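Local coordinates for protein GH62 arabinofuranosidase (Podospora anserina, PDB 4N4B) that probably hydrolyses terminal alpha-L-arabinofuranoside side groups of xylan, acting as a five-bladed beta-propeller glycoside hydrolase of family 62, at residues A[27-32]-A[271-276]; A[149-154]-A[201-206]; A[162-167]-A[214-219]. All blocks are in the same frame, centred on the assembly; numbering follows the deposited sequence. Where two conformers were deposited one is given.

Interaction 1 (A[27-32]-A[271-276]); sequences QWTSTG and NVQFDG
W28, T29 and S30 pair in parallel with V272, Q273 and F274 at the outer edge of the blade that closes the five-bladed propeller. Strand 28-30, from near the N-terminus, lies between strand 272-274 and strand 326-332, the last strand of the chain, so both ends of the chain are fastened into one blade, the closure often called molecular velcro. Q273 N donates to W28 O at 2.9 Å with an almost straight N-H...O (174°); on either side of this bond W28 N donates to N271 O and S30 N to Q273 O.

The tight face carries W28, S30, V272 and F274. V272 CG1 meets S30 CB at 3.6 Å, while the valine's other methyl, CG2, touches W28 CB; I330 of the neighbouring strand 326-332 touches all three residues. The small S30 suits its place beside F274: its CB makes a CH-pi contact over one face of the phenyl ring, 3.9 Å from the centroid. S30 OG, anti to its own backbone N (chi1 -177°), swings along the chain and donates to T31 O at 2.7 Å, and it is also hydrogen-bonded to Y309 OH. The indole of W28 uses its NE1 on W266 O, and N271, whose amide is steeply inclined to the indole, is held by R268 and W26.

Polar and flexible groups suit the opposite, wetter face. Q273 stretches outward beside T29, whose OG1 is engaged by N333. Past this point the pairing fades: D275 N reaches S30 O only weakly, at 3.4 Å, and a water takes over, giving to S30 O and accepting from G276 N at 2.8 Å.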
loop_
_atom_site.group_PDB
_atom_site.type_symbol
_atom_site.label_atom_id
_atom_site.label_comp_id
_atom_site.label_asym_id
_atom_site.label_seq_id
_atom_site.Cartn_x
_atom_site.Cartn_y
_atom_site.Cartn_z
ATOM N N GLN A 27 2.129 10.138 -16.711
ATOM C CA GLN A 27 1.281 9.431 -17.683
ATOM C C GLN A 27 1.472 7.951 -17.541
ATOM O O GLN A 27 2.597 7.477 -17.336
ATOM C CB GLN A 27 1.599 9.854 -19.131
ATOM C CG GLN A 27 1.573 11.369 -19.412
ATOM C CD GLN A 27 0.233 12.068 -19.267
ATOM O OE1 GLN A 27 0.117 13.275 -18.988
ATOM N NE2 GLN A 27 -0.778 11.299 -19.398
ATOM N N TRP A 28 0.382 7.194 -17.699
ATOM C CA TRP A 28 0.325 5.747 -17.477
ATOM C C TRP A 28 -0.403 4.977 -18.532
ATOM O O TRP A 28 -1.333 5.505 -19.129
ATOM C CB TRP A 28 -0.335 5.485 -16.148
ATOM C CG TRP A 28 0.201 6.134 -14.951
ATOM C CD1 TRP A 28 -0.228 7.322 -14.456
ATOM C CD2 TRP A 28 1.190 5.637 -14.038
ATOM N NE1 TRP A 28 0.490 7.651 -13.316
ATOM C CE2 TRP A 28 1.308 6.589 -13.004
ATOM C CE3 TRP A 28 1.948 4.439 -13.974
ATOM C CZ2 TRP A 28 2.202 6.396 -11.949
ATOM C CZ3 TRP A 28 2.787 4.240 -12.906
ATOM C CH2 TRP A 28 2.915 5.255 -11.939
ATOM N N THR A 29 -0.029 3.735 -18.684
ATOM C CA THR A 29 -0.797 2.737 -19.440
ATOM C C THR A 29 -1.255 1.676 -18.442
ATOM O O THR A 29 -0.406 1.123 -17.674
ATOM C CB THR A 29 0.138 2.064 -20.456
ATOM O OG1 THR A 29 0.317 2.999 -21.539
ATOM C CG2 THR A 29 -0.447 0.733 -20.989
ATOM N N SER A 30 -2.529 1.295 -18.463
ATOM C CA SER A 30 -3.095 0.244 -17.588
ATOM C C SER A 30 -3.368 -1.095 -18.303
ATOM O O SER A 30 -3.812 -1.083 -19.472
ATOM C CB SER A 30 -4.401 0.740 -16.972
ATOM O OG SER A 30 -4.918 -0.215 -16.089
ATOM N N THR A 31 -3.170 -2.153 -17.573
ATOM C CA THR A 31 -3.715 -3.477 -17.949
ATOM C C THR A 31 -5.233 -3.511 -17.714
ATOM O O THR A 31 -5.808 -2.591 -17.129
ATOM C CB THR A 31 -3.072 -4.597 -17.097
ATOM O OG1 THR A 31 -3.514 -4.471 -15.714
ATOM C CG2 THR A 31 -1.556 -4.573 -17.161
ATOM N N GLY A 32 -5.832 -4.622 -18.131
ATOM C CA GLY A 32 -7.159 -4.957 -17.715
ATOM C C GLY A 32 -7.136 -5.445 -16.263
ATOM O O GLY A 32 -6.101 -5.440 -15.531
ATOM N N ASN A 271 -5.077 10.596 -16.421
ATOM C CA ASN A 271 -3.722 10.328 -16.922
ATOM C C ASN A 271 -3.384 8.859 -17.051
ATOM O O ASN A 271 -2.241 8.492 -17.165
ATOM C CB ASN A 271 -2.640 11.107 -16.142
ATOM C CG ASN A 271 -2.385 10.538 -14.729
ATOM O OD1 ASN A 271 -3.200 9.725 -14.222
ATOM N ND2 ASN A 271 -1.285 10.971 -14.093
ATOM N N VAL A 272 -4.405 8.031 -17.115
ATOM C CA VAL A 272 -4.267 6.591 -17.314
ATOM C C VAL A 272 -4.971 6.141 -18.590
ATOM O O VAL A 272 -6.135 6.327 -18.726
ATOM C CB VAL A 272 -4.823 5.791 -16.094
ATOM C CG1 VAL A 272 -4.761 4.265 -16.323
ATOM C CG2 VAL A 272 -4.072 6.133 -14.827
ATOM N N GLN A 273 -4.203 5.578 -19.511
ATOM C CA GLN A 273 -4.700 5.057 -20.763
ATOM C C GLN A 273 -4.870 3.563 -20.654
ATOM O O GLN A 273 -4.016 2.915 -20.232
ATOM C CB GLN A 273 -3.687 5.370 -21.858
ATOM C CG GLN A 273 -4.108 4.932 -23.263
ATOM C CD GLN A 273 -3.088 5.360 -24.297
ATOM O OE1 GLN A 273 -3.341 6.249 -25.037
ATOM N NE2 GLN A 273 -1.975 4.758 -24.312
ATOM N N PHE A 274 -6.015 3.072 -21.088
ATOM C CA PHE A 274 -6.270 1.665 -21.070
ATOM C C PHE A 274 -5.981 1.032 -22.402
ATOM O O PHE A 274 -6.316 1.580 -23.381
ATOM C CB PHE A 274 -7.715 1.415 -20.602
ATOM C CG PHE A 274 -7.920 1.734 -19.145
ATOM C CD1 PHE A 274 -8.066 3.020 -18.734
ATOM C CD2 PHE A 274 -7.867 0.736 -18.201
ATOM C CE1 PHE A 274 -8.200 3.307 -17.409
ATOM C CE2 PHE A 274 -8.001 1.011 -16.885
ATOM C CZ PHE A 274 -8.161 2.291 -16.477
ATOM N N ASP A 275 -5.284 -0.099 -22.339
ATOM C CA ASP A 275 -4.908 -0.891 -23.516
ATOM C C ASP A 275 -6.125 -1.582 -24.148
ATOM O O ASP A 275 -6.268 -1.626 -25.343
ATOM C CB ASP A 275 -3.743 -1.849 -23.186
ATOM C CG ASP A 275 -2.308 -1.233 -23.480
ATOM O OD1 ASP A 275 -2.155 -0.098 -24.053
ATOM O OD2 ASP A 275 -1.348 -1.949 -23.140
ATOM N N GLY A 276 -7.002 -2.085 -23.338
ATOM C CA GLY A 276 -8.321 -2.497 -23.740
ATOM C C GLY A 276 -9.454 -1.667 -23.141
ATOM O O GLY A 276 -9.378 -0.494 -23.087
HETATM O O HOH W 1 -5.929 -2.244 -20.754
#

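Interaction 2 (A[149-154]-A[201-206]); sequences GMPKII and SQPVIA
P151 and P203 press together where the short helix 152-157 meets the approach to strand 204-208, the outermost strand of a propeller blade. Along the chain the helix precedes the innermost strand of the same blade, 164-170, so the contact packs the entry to the blade against its outer edge.

Apolar packing forms the larger group of contacts. The two proline rings cross at about a right angle, P151 CB lying 3.5 Å from P203 CD; compact and without an N-H to satisfy, proline suits both buried places. I153 and P203 lie alongside each other, pointing opposite ways. The CG2 methyl of I153 lies 3.8 Å from P203 CG, whereas its longer branch, with CG1 anti to the backbone N (chi1 -163°), carries CD1 across to I205 CG1 at 4.0 Å. I154 CD1 adds a lighter touch on P203 CG.

The polar contacts pass through water. P151 is the N-cap residue, and having no side-chain acceptor it cannot cap the first turn itself. Q202, bent at chi2 (-64°), brings OE1 in front of that turn. One water accepts from K152 N and donates to Q202 OE1 at 2.7 Å; another links I153 N to the same oxygen, at 2.8 Å. On the amide's other arm, NE2 donates to a third water, which donates to G149 O.

Proline and isoleucine thus supply the adhesion, while the waters take up N-H groups of the first turn and Q202 OE1 holds those waters in place.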
loop_
_atom_site.group_PDB
_atom_site.type_symbol
_atom_site.label_atom_id
_atom_site.label_comp_id
_atom_site.label_asym_id
_atom_site.label_seq_id
_atom_site.Cartn_x
_atom_site.Cartn_y
_atom_site.Cartn_z
ATOM N N GLY A 149 -2.264 0.580 22.965
ATOM C CA GLY A 149 -3.587 0.864 22.274
ATOM C C GLY A 149 -3.393 2.061 21.368
ATOM O O GLY A 149 -2.336 2.629 21.078
ATOM N N MET A 150 -4.547 2.512 20.813
ATOM C CA MET A 150 -4.542 3.637 19.893
ATOM C C MET A 150 -3.944 4.875 20.519
ATOM O O MET A 150 -4.414 5.304 21.625
ATOM C CB MET A 150 -6.027 3.928 19.458
ATOM C CG MET A 150 -6.018 5.122 18.476
ATOM S SD MET A 150 -7.728 5.626 18.048
ATOM C CE MET A 150 -8.083 4.291 16.953
ATOM N N PRO A 151 -2.948 5.503 19.905
ATOM C CA PRO A 151 -2.342 6.789 20.458
ATOM C C PRO A 151 -3.408 7.848 20.680
ATOM O O PRO A 151 -4.336 7.979 19.893
ATOM C CB PRO A 151 -1.395 7.191 19.368
ATOM C CG PRO A 151 -0.844 5.830 18.804
ATOM C CD PRO A 151 -2.094 4.969 18.809
ATOM N N LYS A 152 -3.213 8.608 21.763
ATOM C CA LYS A 152 -4.182 9.683 22.055
ATOM C C LYS A 152 -4.300 10.671 20.933
ATOM O O LYS A 152 -5.465 11.048 20.698
ATOM C CB LYS A 152 -3.740 10.364 23.351
ATOM C CG LYS A 152 -4.674 11.453 23.866
ATOM C CD LYS A 152 -6.076 10.888 24.135
ATOM C CE LYS A 152 -6.988 11.871 24.875
ATOM N NZ LYS A 152 -8.126 11.060 25.399
ATOM N N ILE A 153 -3.229 11.017 20.229
ATOM C CA ILE A 153 -3.290 11.945 19.136
ATOM C C ILE A 153 -4.236 11.464 18.026
ATOM O O ILE A 153 -4.967 12.233 17.387
ATOM C CB ILE A 153 -1.974 12.390 18.605
ATOM C CG1 ILE A 153 -2.110 13.643 17.754
ATOM C CG2 ILE A 153 -1.304 11.241 17.839
ATOM C CD1 ILE A 153 -0.764 14.270 17.439
ATOM N N ILE A 154 -4.278 10.136 17.778
ATOM C CA ILE A 154 -5.143 9.623 16.755
ATOM C C ILE A 154 -6.553 9.610 17.331
ATOM O O ILE A 154 -7.481 10.024 16.663
ATOM C CB ILE A 154 -4.656 8.172 16.358
ATOM C CG1 ILE A 154 -3.291 8.292 15.753
ATOM C CG2 ILE A 154 -5.644 7.582 15.338
ATOM C CD1 ILE A 154 -2.692 6.968 15.273
ATOM N N SER A 201 7.580 5.657 18.828
ATOM C CA SER A 201 7.160 6.872 19.539
ATOM C C SER A 201 5.638 7.042 19.429
ATOM O O SER A 201 4.954 6.482 18.507
ATOM C CB SER A 201 7.898 8.048 18.915
ATOM O OG SER A 201 7.491 8.201 17.551
ATOM N N GLN A 202 5.054 7.890 20.255
ATOM C CA GLN A 202 3.715 8.389 19.994
ATOM C C GLN A 202 3.817 9.246 18.690
ATOM O O GLN A 202 4.784 9.971 18.409
ATOM C CB GLN A 202 3.245 9.261 21.166
ATOM C CG GLN A 202 2.882 8.392 22.375
ATOM C CD GLN A 202 1.703 7.462 22.140
ATOM O OE1 GLN A 202 0.590 7.911 21.901
ATOM N NE2 GLN A 202 1.920 6.139 22.155
ATOM N N PRO A 203 2.890 9.049 17.734
ATOM C CA PRO A 203 2.986 9.671 16.434
ATOM C C PRO A 203 2.814 11.190 16.533
ATOM O O PRO A 203 2.085 11.690 17.392
ATOM C CB PRO A 203 1.839 9.043 15.625
ATOM C CG PRO A 203 0.963 8.455 16.581
ATOM C CD PRO A 203 1.647 8.275 17.957
ATOM N N VAL A 204 3.376 11.816 15.524
ATOM C CA VAL A 204 3.107 13.195 15.179
ATOM C C VAL A 204 2.219 13.204 13.979
ATOM O O VAL A 204 2.083 12.172 13.247
ATOM C CB VAL A 204 4.366 13.982 14.894
ATOM C CG1 VAL A 204 5.253 14.047 16.177
ATOM C CG2 VAL A 204 5.128 13.518 13.723
ATOM N N ILE A 205 1.510 14.258 13.722
ATOM C CA ILE A 205 0.836 14.496 12.448
ATOM C C ILE A 205 1.821 14.923 11.438
ATOM O O ILE A 205 2.404 16.026 11.467
ATOM C CB ILE A 205 -0.341 15.500 12.586
ATOM C CG1 ILE A 205 -1.341 14.938 13.554
ATOM C CG2 ILE A 205 -0.970 15.826 11.248
ATOM C CD1 ILE A 205 -2.422 15.931 14.009
ATOM N N ALA A 206 2.136 14.048 10.465
ATOM C CA ALA A 206 3.065 14.291 9.413
ATOM C C ALA A 206 2.525 15.235 8.342
ATOM O O ALA A 206 3.274 15.997 7.723
ATOM C CB ALA A 206 3.472 12.937 8.807
HETATM O O HOH W 2 -0.335 4.005 22.282
HETATM O O HOH W 3 -1.370 7.784 23.782
HETATM O O HOH W 4 -0.475 10.335 21.064
#

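Interaction 3 (A[162-167]-A[214-219]); sequences YWVDMW and LFEAAC. With TRS (2-amino-2-hydroxymethyl-propane-1,3-diol), chain D.
Two neighbouring blades of the propeller meet at its central channel through their innermost strands, V164-W167 and E216-C219, which run nearly parallel (10°) but too far apart for sheet pairing. Side chains and water bridge them. D165 OD2 accepts the N-H of A217 (N to OD2 2.9 Å) on its anti side, at a bent 130° and 22° out of the carboxylate plane; water links D165 O to A218 N.

Aspartate suits this place because its short carboxylate spans the gap and also meets a Tris molecule, probably from the crystallisation liquor. OD2 receives Tris O2 at 2.6 Å as well as A217 N, and OD1 receives Tris O3 at 2.7 Å. Tris N reaches E216 OE2 only weakly; that oxygen is also salt-bridged to R241. D49, K48, H285 and Q121 bind the same molecule, consistent with the sugar-binding pocket of the family. A classic beta bulge, F215 and E216 facing E233, starts the second strand.

Deeper in, W167 extends anti to its backbone N and lays its indole flat against C219. C219 CA makes a CH-pi contact over the centre of the six-membered ring, 3.8 Å from its centroid, and C219 SG an oblique sulfur-aromatic contact, 4.6 Å from the same centroid.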
loop_
_atom_site.group_PDB
_atom_site.type_symbol
_atom_site.label_atom_id
_atom_site.label_comp_id
_atom_site.label_asym_id
_atom_site.label_seq_id
_atom_site.Cartn_x
_atom_site.Cartn_y
_atom_site.Cartn_z
ATOM N N TYR A 162 -11.354 5.665 10.798
ATOM C CA TYR A 162 -10.872 4.314 11.074
ATOM C C TYR A 162 -9.320 4.395 10.894
ATOM O O TYR A 162 -8.825 5.075 10.033
ATOM C CB TYR A 162 -11.394 3.276 10.049
ATOM C CG TYR A 162 -12.859 3.182 10.088
ATOM C CD1 TYR A 162 -13.400 2.347 10.965
ATOM C CD2 TYR A 162 -13.625 4.010 9.296
ATOM C CE1 TYR A 162 -14.824 2.226 11.046
ATOM C CE2 TYR A 162 -15.032 3.948 9.347
ATOM C CZ TYR A 162 -15.580 3.069 10.250
ATOM O OH TYR A 162 -16.959 3.022 10.243
ATOM N N TRP A 163 -8.630 3.709 11.790
ATOM C CA TRP A 163 -7.196 3.671 11.807
ATOM C C TRP A 163 -6.689 2.567 10.865
ATOM O O TRP A 163 -6.875 1.442 11.092
ATOM C CB TRP A 163 -6.735 3.448 13.249
ATOM C CG TRP A 163 -5.254 3.597 13.480
ATOM C CD1 TRP A 163 -4.361 4.281 12.743
ATOM C CD2 TRP A 163 -4.531 3.081 14.587
ATOM N NE1 TRP A 163 -3.117 4.210 13.316
ATOM C CE2 TRP A 163 -3.210 3.472 14.455
ATOM C CE3 TRP A 163 -4.898 2.330 15.705
ATOM C CZ2 TRP A 163 -2.251 3.149 15.384
ATOM C CZ3 TRP A 163 -3.920 1.988 16.598
ATOM C CH2 TRP A 163 -2.638 2.388 16.433
ATOM N N VAL A 164 -6.048 3.005 9.807
ATOM C CA VAL A 164 -5.818 2.168 8.638
ATOM C C VAL A 164 -4.476 2.449 7.985
ATOM O O VAL A 164 -3.871 3.431 8.183
ATOM C CB VAL A 164 -6.943 2.335 7.572
ATOM C CG1 VAL A 164 -8.289 1.987 8.175
ATOM C CG2 VAL A 164 -6.949 3.744 6.979
ATOM N N ASP A 165 -4.068 1.483 7.185
ATOM C CA ASP A 165 -3.053 1.617 6.178
ATOM C C ASP A 165 -1.638 1.944 6.695
ATOM O O ASP A 165 -1.118 2.968 6.488
ATOM C CB ASP A 165 -3.554 2.545 5.064
ATOM C CG ASP A 165 -4.826 2.005 4.382
ATOM O OD1 ASP A 165 -5.107 0.859 4.596
ATOM O OD2 ASP A 165 -5.445 2.720 3.665
ATOM N N MET A 166 -1.078 0.928 7.330
ATOM C CA MET A 166 0.180 0.973 8.041
ATOM C C MET A 166 1.369 0.786 7.101
ATOM O O MET A 166 1.382 -0.060 6.305
ATOM C CB MET A 166 0.192 -0.087 9.149
ATOM C CG MET A 166 -1.092 -0.187 9.929
ATOM S SD MET A 166 -1.445 1.371 10.820
ATOM C CE MET A 166 -3.096 0.987 11.517
ATOM N N TRP A 167 2.355 1.637 7.260
ATOM C CA TRP A 167 3.486 1.643 6.324
ATOM C C TRP A 167 4.790 1.916 7.058
ATOM O O TRP A 167 4.905 2.975 7.684
ATOM C CB TRP A 167 3.280 2.725 5.220
ATOM C CG TRP A 167 4.359 2.744 4.258
ATOM C CD1 TRP A 167 5.604 3.394 4.338
ATOM C CD2 TRP A 167 4.342 2.124 2.964
ATOM N NE1 TRP A 167 6.313 3.152 3.194
ATOM C CE2 TRP A 167 5.583 2.385 2.311
ATOM C CE3 TRP A 167 3.420 1.332 2.286
ATOM C CZ2 TRP A 167 5.886 1.953 1.068
ATOM C CZ3 TRP A 167 3.747 0.866 1.014
ATOM C CH2 TRP A 167 4.943 1.142 0.448
ATOM N N LEU A 214 -6.621 13.711 1.658
ATOM C CA LEU A 214 -5.516 13.025 2.241
ATOM C C LEU A 214 -6.068 11.820 2.996
ATOM O O LEU A 214 -6.017 11.697 4.211
ATOM C CB LEU A 214 -4.725 13.953 3.168
ATOM C CG LEU A 214 -3.353 13.434 3.526
ATOM C CD1 LEU A 214 -2.395 13.689 2.394
ATOM C CD2 LEU A 214 -2.858 14.139 4.795
ATOM N N PHE A 215 -6.642 10.908 2.241
ATOM C CA PHE A 215 -7.570 9.979 2.826
ATOM C C PHE A 215 -6.925 8.719 3.472
ATOM O O PHE A 215 -7.077 8.460 4.647
ATOM C CB PHE A 215 -8.703 9.591 1.813
ATOM C CG PHE A 215 -9.849 8.837 2.383
ATOM C CD1 PHE A 215 -10.576 9.377 3.412
ATOM C CD2 PHE A 215 -10.234 7.635 1.907
ATOM C CE1 PHE A 215 -11.633 8.689 3.978
ATOM C CE2 PHE A 215 -11.308 6.955 2.414
ATOM C CZ PHE A 215 -12.037 7.468 3.459
ATOM N N GLU A 216 -6.205 7.960 2.642
ATOM C CA GLU A 216 -5.642 6.663 3.107
ATOM C C GLU A 216 -4.646 6.236 2.097
ATOM O O GLU A 216 -4.195 6.897 1.217
ATOM C CB GLU A 216 -6.761 5.679 3.412
ATOM C CG GLU A 216 -7.468 5.162 2.219
ATOM C CD GLU A 216 -8.754 4.415 2.505
ATOM O OE1 GLU A 216 -9.157 4.220 3.655
ATOM O OE2 GLU A 216 -9.379 3.921 1.532
ATOM N N ALA A 217 -4.168 4.989 2.351
ATOM C CA ALA A 217 -3.318 4.220 1.404
ATOM C C ALA A 217 -1.994 4.864 1.110
ATOM O O ALA A 217 -1.559 5.002 -0.035
ATOM C CB ALA A 217 -4.116 3.924 0.172
ATOM N N ALA A 218 -1.328 5.399 2.139
ATOM C CA ALA A 218 -0.016 6.022 1.938
ATOM C C ALA A 218 1.017 5.004 1.468
ATOM O O ALA A 218 1.006 3.826 1.887
ATOM C CB ALA A 218 0.426 6.711 3.193
ATOM N N CYS A 219 1.928 5.502 0.640
ATOM C CA CYS A 219 3.209 4.874 0.334
ATOM C C CYS A 219 4.343 5.868 0.554
ATOM O O CYS A 219 4.177 7.030 0.179
ATOM C CB CYS A 219 3.353 4.362 -1.097
ATOM S SG CYS A 219 2.035 3.270 -1.732
HETATM C C TRS D . -8.758 -0.033 3.264
HETATM C C1 TRS D . -9.242 -1.464 3.432
HETATM C C2 TRS D . -7.446 0.148 2.445
HETATM C C3 TRS D . -8.623 0.672 4.647
HETATM N N TRS D . -9.746 0.828 2.477
HETATM O O1 TRS D . -9.441 -2.133 2.087
HETATM O O2 TRS D . -7.160 1.528 2.109
HETATM O O3 TRS D . -7.599 -0.054 5.312
HETATM O O HOH W 5 -1.767 5.361 5.064
HETATM O O HOH W 6 -0.247 2.461 3.885
#

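Interaction 3 lies near the hub of the propeller, its centre about 8 Å from the centre of the chain, and lines the pocket in which Tris is bound, through D165 and E216; the side chain of W167 comes within about 5 Å of the bound calcium. Interactions 1 and 2 lie out at the rim on opposite sides, about 38 Å between centres. Interaction 2 touches interaction 3 through W163, whose NE1 is 3.4 Å from I154 CD1. Interaction 2 lies within the blade of strands 164-170 and 204-208, whereas interaction 3 ties that blade to the neighbouring one of strand 216-222. Interaction 1 closes the sequence loop enclosing the other two; its nearest atoms are about 10 Å from interaction 3.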